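Local atomic coordinates of CELL division protein FTSZ homolog 1 (Methanocaldococcus jannaschii, PDB entry 1W5B), a protein that binds GTP and probably hydrolyses it while polymerising into the contractile Z ring at the cell division site. Residues Met124-Cys129 and Leu153-Val158. Numbering follows the deposited sequence.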
loop_
_atom_site.group_PDB
_atom_site.type_symbol
_atom_site.label_atom_id
_atom_site.label_comp_id
_atom_site.label_asym_id
_atom_site.label_seq_id
_atom_site.Cartn_x
_atom_site.Cartn_y
_atom_site.Cartn_z
ATOM N N MET A 124 -11.810 -4.480 4.313
ATOM C CA MET A 124 -10.758 -4.041 3.404
ATOM C C MET A 124 -9.449 -4.752 3.696
ATOM O O MET A 124 -9.041 -4.884 4.854
ATOM C CB MET A 124 -10.587 -2.528 3.533
ATOM C CG MET A 124 -9.401 -1.950 2.814
ATOM S SD MET A 124 -9.574 -0.170 2.736
ATOM C CE MET A 124 -9.011 0.116 1.097
ATOM N N VAL A 125 -8.798 -5.222 2.641
ATOM C CA VAL A 125 -7.541 -5.935 2.784
ATOM C C VAL A 125 -6.415 -5.314 1.968
ATOM O O VAL A 125 -6.532 -5.147 0.752
ATOM C CB VAL A 125 -7.689 -7.403 2.345
ATOM C CG1 VAL A 125 -6.369 -8.146 2.546
ATOM C CG2 VAL A 125 -8.807 -8.061 3.132
ATOM N N PHE A 126 -5.328 -4.968 2.649
ATOM C CA PHE A 126 -4.159 -4.400 1.989
ATOM C C PHE A 126 -3.137 -5.517 1.879
ATOM O O PHE A 126 -2.789 -6.148 2.876
ATOM C CB PHE A 126 -3.549 -3.256 2.800
ATOM C CG PHE A 126 -4.351 -1.993 2.775
ATOM C CD1 PHE A 126 -5.505 -1.865 3.549
ATOM C CD2 PHE A 126 -3.951 -0.922 1.984
ATOM C CE1 PHE A 126 -6.250 -0.682 3.532
ATOM C CE2 PHE A 126 -4.683 0.266 1.956
ATOM C CZ PHE A 126 -5.837 0.387 2.732
ATOM N N ILE A 127 -2.663 -5.751 0.663
ATOM C CA ILE A 127 -1.693 -6.798 0.391
ATOM C C ILE A 127 -0.390 -6.126 -0.006
ATOM O O ILE A 127 -0.342 -5.392 -0.990
ATOM C CB ILE A 127 -2.174 -7.690 -0.770
ATOM C CG1 ILE A 127 -3.535 -8.283 -0.433
ATOM C CG2 ILE A 127 -1.189 -8.817 -1.020
ATOM C CD1 ILE A 127 -4.148 -9.040 -1.588
ATOM N N THR A 128 0.672 -6.391 0.750
ATOM C CA THR A 128 1.955 -5.782 0.469
ATOM C C THR A 128 3.084 -6.800 0.385
ATOM O O THR A 128 3.099 -7.804 1.106
ATOM C CB THR A 128 2.292 -4.735 1.541
ATOM O OG1 THR A 128 3.441 -3.992 1.133
ATOM C CG2 THR A 128 2.567 -5.405 2.879
ATOM N N CYS A 129 4.028 -6.543 -0.509
ATOM C CA CYS A 129 5.168 -7.430 -0.677
ATOM C C CYS A 129 6.110 -6.823 -1.690
ATOM O O CYS A 129 5.784 -5.823 -2.313
ATOM C CB CYS A 129 4.711 -8.795 -1.188
ATOM S SG CYS A 129 4.290 -8.815 -2.956
ATOM N N LEU A 153 -12.781 -5.016 0.140
ATOM C CA LEU A 153 -12.196 -4.065 -0.795
ATOM C C LEU A 153 -10.743 -4.531 -0.768
ATOM O O LEU A 153 -10.124 -4.577 0.298
ATOM C CB LEU A 153 -12.318 -2.640 -0.260
ATOM C CG LEU A 153 -11.626 -1.548 -1.089
ATOM C CD1 LEU A 153 -12.164 -1.563 -2.510
ATOM C CD2 LEU A 153 -11.862 -0.180 -0.447
ATOM N N THR A 154 -10.218 -4.896 -1.929
ATOM C CA THR A 154 -8.868 -5.438 -2.038
ATOM C C THR A 154 -7.834 -4.499 -2.659
ATOM O O THR A 154 -7.918 -4.161 -3.835
ATOM C CB THR A 154 -8.909 -6.751 -2.845
ATOM O OG1 THR A 154 -9.820 -7.665 -2.214
ATOM C CG2 THR A 154 -7.539 -7.376 -2.922
ATOM N N VAL A 155 -6.841 -4.113 -1.865
ATOM C CA VAL A 155 -5.811 -3.196 -2.327
ATOM C C VAL A 155 -4.413 -3.762 -2.135
ATOM O O VAL A 155 -4.096 -4.324 -1.089
ATOM C CB VAL A 155 -5.905 -1.856 -1.574
ATOM C CG1 VAL A 155 -4.801 -0.908 -2.031
ATOM C CG2 VAL A 155 -7.281 -1.228 -1.801
ATOM N N ALA A 156 -3.580 -3.616 -3.155
ATOM C CA ALA A 156 -2.210 -4.088 -3.073
ATOM C C ALA A 156 -1.278 -2.883 -3.133
ATOM O O ALA A 156 -1.593 -1.878 -3.765
ATOM C CB ALA A 156 -1.901 -5.054 -4.228
ATOM N N VAL A 157 -0.150 -2.988 -2.444
ATOM C CA VAL A 157 0.865 -1.946 -2.432
ATOM C C VAL A 157 2.138 -2.761 -2.503
ATOM O O VAL A 157 2.581 -3.334 -1.510
ATOM C CB VAL A 157 0.861 -1.115 -1.124
ATOM C CG1 VAL A 157 1.956 -0.053 -1.188
ATOM C CG2 VAL A 157 -0.494 -0.457 -0.920
ATOM N N VAL A 158 2.706 -2.827 -3.697
ATOM C CA VAL A 158 3.897 -3.611 -3.928
ATOM C C VAL A 158 4.994 -2.788 -4.578
ATOM O O VAL A 158 4.747 -1.690 -5.096
ATOM C CB VAL A 158 3.565 -4.800 -4.848
ATOM C CG1 VAL A 158 2.417 -5.586 -4.257
ATOM C CG2 VAL A 158 3.168 -4.292 -6.241
#
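With chi1 at -170°, Thr128 turns OG1 away from its backbone N, and the hydroxyl donates a hydrogen bond to Val157 O of the neighbouring strand, 2.9 Å from OG1. Met124 CG likewise lies anti to N (chi1 171°), but its chain bends at the sulfur, bringing CE to 3.6 Å from Val155 CG2 and tightly against Leu153 CD2. On that same side of the sheet, Val155 sets CB over one face of the Phe126 ring, with CG1 4.1 Å from Phe126 CD2. On the other side of the sheet, Ile127 CD1 reaches Thr154 CG2 at 4.0 Å, and helix 135-149 packs there. Between the two sides, the parallel strands are tied by four backbone hydrogen bonds: Val125 N to Leu153 O (2.8 Å), Val155 N to Val125 O, Ile127 N to Val155 O, and Val157 N to Ile127 O. A valine in place of Thr128 would probably leave Val157 O without its hydroxyl donor. The pair closes a beta-alpha-beta unit in the Rossmann-like GTPase domain, strand 124-130 leading toward the GTP-binding Gly134-Gly136. Chemically, a buried apolar interior surrounds polar backbone bonds, and a side-chain hydroxyl adds a fifth bond toward the nucleotide end.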